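Local coordinates for protein Cag-Z (Helicobacter pylori, PDB 1S2X) that is of unknown function but is encoded on the cag pathogenicity island, which specifies a type IV secretion system, at residues A[71-76]-A[135-140]; A[92-97]-A[113-118]. The protein carries 1 engineered substitution. All blocks are in the same frame, centred on the assembly; numbering follows the deposited sequence.

Interaction 1 (A[71-76]-A[135-140]); sequences ISFDAY and ASYLPR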
loop_
_atom_site.group_PDB
_atom_site.type_symbol
_atom_site.label_atom_id
_atom_site.label_comp_id
_atom_site.label_asym_id
_atom_site.label_seq_id
_atom_site.Cartn_x
_atom_site.Cartn_y
_atom_site.Cartn_z
ATOM N N ILE A 71 1.379 7.306 15.933
ATOM C CA ILE A 71 0.963 6.942 14.577
ATOM C C ILE A 71 2.209 6.551 13.795
ATOM O O ILE A 71 3.271 7.172 13.908
ATOM C CB ILE A 71 0.251 8.080 13.853
ATOM C CG1 ILE A 71 -0.775 7.643 12.812
ATOM C CG2 ILE A 71 1.269 8.950 13.134
ATOM C CD1 ILE A 71 -0.150 7.648 11.435
ATOM N N SER A 72 2.126 5.495 12.987
ATOM C CA SER A 72 3.328 5.057 12.282
ATOM C C SER A 72 2.965 4.449 10.934
ATOM O O SER A 72 2.184 3.508 10.848
ATOM C CB SER A 72 4.111 4.030 13.111
ATOM O OG SER A 72 5.506 4.116 12.844
ATOM N N PHE A 73 3.560 5.008 9.888
ATOM C CA PHE A 73 3.321 4.479 8.553
ATOM C C PHE A 73 4.258 3.311 8.278
ATOM O O PHE A 73 3.948 2.461 7.450
ATOM C CB PHE A 73 3.527 5.562 7.505
ATOM C CG PHE A 73 2.549 6.720 7.634
ATOM C CD1 PHE A 73 1.254 6.489 8.089
ATOM C CD2 PHE A 73 2.949 7.993 7.286
ATOM C CE1 PHE A 73 0.370 7.548 8.189
ATOM C CE2 PHE A 73 2.063 9.056 7.423
ATOM C CZ PHE A 73 0.782 8.831 7.885
ATOM N N ASP A 74 5.377 3.310 8.997
ATOM C CA ASP A 74 6.339 2.214 8.884
ATOM C C ASP A 74 5.645 0.860 8.967
ATOM O O ASP A 74 5.980 -0.093 8.256
ATOM C CB ASP A 74 7.415 2.381 9.962
ATOM C CG ASP A 74 8.268 3.622 9.673
ATOM O OD1 ASP A 74 8.816 4.224 10.618
ATOM O OD2 ASP A 74 8.378 3.995 8.490
ATOM N N ALA A 75 4.632 0.765 9.832
ATOM C CA ALA A 75 3.922 -0.514 9.947
ATOM C C ALA A 75 3.290 -0.911 8.622
ATOM O O ALA A 75 3.371 -2.073 8.215
ATOM C CB ALA A 75 2.855 -0.397 11.018
ATOM N N TYR A 76 2.648 0.044 7.943
ATOM C CA TYR A 76 2.002 -0.266 6.663
ATOM C C TYR A 76 3.060 -0.686 5.637
ATOM O O TYR A 76 2.713 -1.454 4.741
ATOM C CB TYR A 76 1.187 0.896 6.085
ATOM C CG TYR A 76 0.107 1.410 7.004
ATOM C CD1 TYR A 76 -0.257 2.749 7.035
ATOM C CD2 TYR A 76 -0.558 0.536 7.861
ATOM C CE1 TYR A 76 -1.247 3.200 7.889
ATOM C CE2 TYR A 76 -1.544 0.982 8.717
ATOM C CZ TYR A 76 -1.887 2.316 8.724
ATOM O OH TYR A 76 -2.873 2.762 9.577
ATOM N N ALA A 135 -2.150 8.783 2.522
ATOM C CA ALA A 135 -2.382 10.101 1.986
ATOM C C ALA A 135 -3.554 10.779 2.706
ATOM O O ALA A 135 -3.540 12.003 2.865
ATOM C CB ALA A 135 -2.651 10.055 0.490
ATOM N N SER A 136 -4.564 10.025 3.132
ATOM C CA SER A 136 -5.699 10.644 3.816
ATOM C C SER A 136 -5.394 11.180 5.201
ATOM O O SER A 136 -6.318 11.761 5.785
ATOM C CB SER A 136 -6.843 9.613 3.929
ATOM O OG SER A 136 -6.598 8.805 5.073
ATOM N N TYR A 137 -4.181 11.029 5.750
ATOM C CA TYR A 137 -3.818 11.687 7.022
ATOM C C TYR A 137 -3.585 13.188 6.881
ATOM O O TYR A 137 -3.411 13.954 7.835
ATOM C CB TYR A 137 -2.556 11.023 7.606
ATOM C CG TYR A 137 -2.931 9.805 8.450
ATOM C CD1 TYR A 137 -3.102 9.949 9.820
ATOM C CD2 TYR A 137 -3.122 8.555 7.869
ATOM C CE1 TYR A 137 -3.449 8.867 10.617
ATOM C CE2 TYR A 137 -3.470 7.468 8.650
ATOM C CZ TYR A 137 -3.628 7.639 10.015
ATOM O OH TYR A 137 -3.970 6.561 10.811
ATOM N N LEU A 138 -3.559 13.692 5.654
ATOM C CA LEU A 138 -3.749 15.109 5.350
ATOM C C LEU A 138 -5.180 15.183 4.810
ATOM O O LEU A 138 -5.405 14.944 3.624
ATOM C CB LEU A 138 -2.748 15.659 4.341
ATOM C CG LEU A 138 -2.931 17.148 3.969
ATOM C CD1 LEU A 138 -2.780 18.016 5.211
ATOM C CD2 LEU A 138 -1.969 17.572 2.868
ATOM N N PRO A 139 -6.145 15.425 5.687
ATOM C CA PRO A 139 -7.538 15.180 5.302
ATOM C C PRO A 139 -7.996 16.296 4.372
ATOM O O PRO A 139 -8.032 17.469 4.723
ATOM C CB PRO A 139 -8.275 15.209 6.638
ATOM C CG PRO A 139 -7.451 16.116 7.501
ATOM C CD PRO A 139 -6.026 15.932 7.057
ATOM N N ARG A 140 -8.350 15.931 3.152
ATOM C CA ARG A 140 -8.776 16.942 2.185
ATOM C C ARG A 140 -9.957 17.738 2.711
ATOM O O ARG A 140 -10.123 18.912 2.377
ATOM C CB ARG A 140 -9.166 16.292 0.860
ATOM C CG ARG A 140 -8.534 16.910 -0.372
ATOM C CD ARG A 140 -8.598 18.432 -0.375
ATOM N NE ARG A 140 -7.957 19.006 -1.558
ATOM C CZ ARG A 140 -7.985 20.274 -1.943
ATOM N NH1 ARG A 140 -8.635 21.201 -1.249
ATOM N NH2 ARG A 140 -7.353 20.634 -3.046
#

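Interaction 2 (A[92-97]-A[113-118]); sequences KQEKTF and AEISDN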
loop_
_atom_site.group_PDB
_atom_site.type_symbol
_atom_site.label_atom_id
_atom_site.label_comp_id
_atom_site.label_asym_id
_atom_site.label_seq_id
_atom_site.Cartn_x
_atom_site.Cartn_y
_atom_site.Cartn_z
ATOM N N LYS A 92 5.427 -18.569 -6.776
ATOM C CA LYS A 92 6.641 -19.252 -7.205
ATOM C C LYS A 92 6.472 -20.776 -7.140
ATOM O O LYS A 92 6.938 -21.452 -8.058
ATOM C CB LYS A 92 7.858 -18.834 -6.378
ATOM C CG LYS A 92 9.168 -19.035 -7.132
ATOM C CD LYS A 92 10.200 -17.996 -6.735
ATOM C CE LYS A 92 11.621 -18.524 -6.778
ATOM N NZ LYS A 92 11.804 -19.692 -5.865
ATOM N N GLN A 93 5.824 -21.228 -6.083
ATOM C CA GLN A 93 5.473 -22.598 -5.784
ATOM C C GLN A 93 4.474 -23.100 -6.826
ATOM O O GLN A 93 4.634 -24.174 -7.403
ATOM C CB GLN A 93 4.878 -22.732 -4.383
ATOM C CG GLN A 93 3.836 -23.831 -4.234
ATOM C CD GLN A 93 3.673 -24.299 -2.799
ATOM O OE1 GLN A 93 2.794 -25.104 -2.477
ATOM N NE2 GLN A 93 4.534 -23.798 -1.914
ATOM N N GLU A 94 3.446 -22.290 -7.062
ATOM C CA GLU A 94 2.489 -22.613 -8.118
ATOM C C GLU A 94 3.260 -22.771 -9.429
ATOM O O GLU A 94 3.137 -23.787 -10.116
ATOM C CB GLU A 94 1.400 -21.554 -8.244
ATOM C CG GLU A 94 0.370 -21.577 -7.126
ATOM C CD GLU A 94 -0.855 -20.727 -7.400
ATOM O OE1 GLU A 94 -1.172 -20.420 -8.568
ATOM O OE2 GLU A 94 -1.533 -20.371 -6.413
ATOM N N LYS A 95 4.059 -21.747 -9.740
ATOM C CA LYS A 95 4.839 -21.740 -10.969
ATOM C C LYS A 95 5.645 -23.026 -11.108
ATOM O O LYS A 95 5.716 -23.624 -12.179
ATOM C CB LYS A 95 5.785 -20.541 -11.041
ATOM C CG LYS A 95 6.059 -20.119 -12.483
ATOM C CD LYS A 95 7.192 -19.104 -12.580
ATOM C CE LYS A 95 8.421 -19.721 -13.230
ATOM N NZ LYS A 95 9.126 -18.742 -14.105
ATOM N N THR A 96 6.268 -23.461 -10.012
ATOM C CA THR A 96 7.087 -24.663 -10.126
ATOM C C THR A 96 6.212 -25.881 -10.421
ATOM O O THR A 96 6.499 -26.606 -11.374
ATOM C CB THR A 96 7.923 -24.910 -8.860
ATOM O OG1 THR A 96 8.666 -23.734 -8.534
ATOM C CG2 THR A 96 8.942 -26.022 -9.104
ATOM N N PHE A 97 5.180 -26.093 -9.620
ATOM C CA PHE A 97 4.260 -27.211 -9.757
ATOM C C PHE A 97 3.594 -27.234 -11.125
ATOM O O PHE A 97 3.220 -28.310 -11.600
ATOM C CB PHE A 97 3.160 -27.187 -8.689
ATOM C CG PHE A 97 2.283 -28.432 -8.708
ATOM C CD1 PHE A 97 2.670 -29.577 -8.034
ATOM C CD2 PHE A 97 1.083 -28.444 -9.395
ATOM C CE1 PHE A 97 1.884 -30.715 -8.045
ATOM C CE2 PHE A 97 0.288 -29.570 -9.415
ATOM C CZ PHE A 97 0.688 -30.711 -8.740
ATOM N N ALA A 113 1.318 -16.961 -17.252
ATOM C CA ALA A 113 0.782 -15.620 -17.441
ATOM C C ALA A 113 -0.322 -15.283 -16.439
ATOM O O ALA A 113 -0.380 -14.165 -15.925
ATOM C CB ALA A 113 0.257 -15.474 -18.860
ATOM N N GLU A 114 -1.216 -16.222 -16.148
ATOM C CA GLU A 114 -2.294 -15.946 -15.203
ATOM C C GLU A 114 -1.737 -15.673 -13.809
ATOM O O GLU A 114 -2.159 -14.753 -13.113
ATOM C CB GLU A 114 -3.277 -17.112 -15.127
ATOM C CG GLU A 114 -4.380 -16.966 -14.097
ATOM C CD GLU A 114 -5.568 -16.145 -14.553
ATOM O OE1 GLU A 114 -6.653 -16.277 -13.951
ATOM O OE2 GLU A 114 -5.430 -15.353 -15.511
ATOM N N ILE A 115 -0.788 -16.518 -13.423
ATOM C CA ILE A 115 -0.215 -16.484 -12.088
ATOM C C ILE A 115 0.511 -15.172 -11.820
ATOM O O ILE A 115 0.356 -14.555 -10.768
ATOM C CB ILE A 115 0.759 -17.657 -11.893
ATOM C CG1 ILE A 115 0.067 -18.957 -11.467
ATOM C CG2 ILE A 115 1.868 -17.281 -10.923
ATOM C CD1 ILE A 115 0.967 -20.174 -11.535
ATOM N N SER A 116 1.322 -14.736 -12.775
ATOM C CA SER A 116 2.098 -13.520 -12.566
ATOM C C SER A 116 1.240 -12.270 -12.714
ATOM O O SER A 116 1.454 -11.283 -12.009
ATOM C CB SER A 116 3.277 -13.513 -13.545
ATOM O OG SER A 116 2.808 -13.459 -14.885
ATOM N N ASP A 117 0.264 -12.289 -13.610
ATOM C CA ASP A 117 -0.663 -11.189 -13.825
ATOM C C ASP A 117 -1.540 -10.979 -12.590
ATOM O O ASP A 117 -1.923 -9.854 -12.287
ATOM C CB ASP A 117 -1.585 -11.413 -15.016
ATOM C CG ASP A 117 -0.958 -11.240 -16.377
ATOM O OD1 ASP A 117 0.111 -10.615 -16.512
ATOM O OD2 ASP A 117 -1.561 -11.733 -17.351
ATOM N N ASN A 118 -1.862 -12.063 -11.883
ATOM C CA ASN A 118 -2.677 -11.891 -10.687
ATOM C C ASN A 118 -1.804 -11.449 -9.513
ATOM O O ASN A 118 -2.306 -10.809 -8.586
ATOM C CB ASN A 118 -3.437 -13.173 -10.341
ATOM C CG ASN A 118 -4.576 -13.427 -11.309
ATOM O OD1 ASN A 118 -4.999 -12.522 -12.034
ATOM N ND2 ASN A 118 -5.074 -14.661 -11.319
#

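Interaction 1 (A[71-76]-A[135-140])
F73 and I71 both press on one face of the Y137 ring, which supplies about half of the 170 Å² buried here. F73 brings its edge: F73 CE1 stands 3.6 Å from Y137 CD2, with Y137 CG close to the plane of the F73 ring. The ring centroids of F73 and Y137 are 5.2 Å apart and the planes meet at 67°, a T-shaped (edge-to-face) pair in which F73 sits toward the rim and CG side of the tyrosine. Over the other half of the same face lies the I71 methyl: I71 CD1 is 4.0 Å from the Y137 ring centroid and 3.6 Å from Y137 CE1, making a CH-pi contact. I71 gets there by swinging CG1 away from its own backbone N (chi1 -151°), with CG2 taking the place between N and the carbonyl carbon; I71 CG1 then lies alongside Y137 OH at 3.9 Å. With CG anti to its carbonyl carbon (chi1 -63°), F73 brings the CE1-CZ edge over Y137. Y76 crosses Y137 at about a right angle and comes near it through the phenol ends, Y76 OH lying 4.1 Å from Y137 OH, too far for a hydrogen bond. Y137 is presented by a type I beta turn from A135 to L138, closed by the bond from L138 N to A135 O (3.3 Å). V34 and R35 of helix 31-43 also pack on Y137, and R35 binds the carbonyl of S136; V134 packs on F73. The whole is a small aromatic-aliphatic cluster in an all-helical fold, joining the residues that lead into helix 74-101, and Y76 within it, to the turn that follows helix 105-135, at the end of an antiparallel helix pair away from its short connection.

Interaction 2 (A[92-97]-A[113-118])
I115 pushes its aliphatic branch against E94 and the backbone beside it, and this one side chain supplies more than half of the 131 Å² buried between the segments. A113 opens the segment inside helix 105-135, and its carbonyl accepts the backbone bond of D117 N. Next in sequence, E114 receives at its OE1 a weak bond from N118 ND2 one turn later (3.5 Å), a link within the segment. I115 then points toward the partner helix. With CG1 anti to its carbonyl carbon (chi1 -85°) and the branch extended beyond it (chi2 169°), I115 CD1 lies 3.6 Å from E94 CB and 3.9 Å from K95 N, while I115 CG1 is 3.5 Å from E94 OE1. The terminal methyl touches the carboxylate as well, I115 CD1 standing 3.7 Å from E94 OE1, so both CD1 and CG1 rest against that oxygen as the glutamate extends past the isoleucine. The carboxylate is buried but well provided for: E94 OE2 pairs with R90 in a salt bridge and E94 OE1 accepts from the backbone N of F12, which together probably favour the ionised form and hold the group against the apolar branch. S116 follows, with its OG bonded one turn back within the same helix to the carbonyl of V112. Segment 113-118 thus has helix 74-101 at I115 and helix 161-183 at the next two residues, where S116 packs on Y179, L182 and S183 and a weak bond joins D117 OD1 and Y179 OH, while N118 bonds through ND2 to the carbonyl of G11 and lies against F12 and against R17 of helix 14-23; no strand takes part.

In the fold
Interactions 1 and 2 both tie helix 74-101, or the residues leading into it, to helix 105-135 or the turn just after it, toward opposite ends of one helix pair. Interaction 2 is nested within the loop closed by interaction 1, and the two centres lie about 33 Å apart on opposite sides of the chain's centre, their nearest atoms about 17 Å apart. Both contacts are buried, but interaction 1 is the more central (centre 11 Å from that of the chain, against 22 Å). It joins rings and a methyl mostly outside regular helix; interaction 2 sets an aliphatic branch beside a carboxylate between two helices.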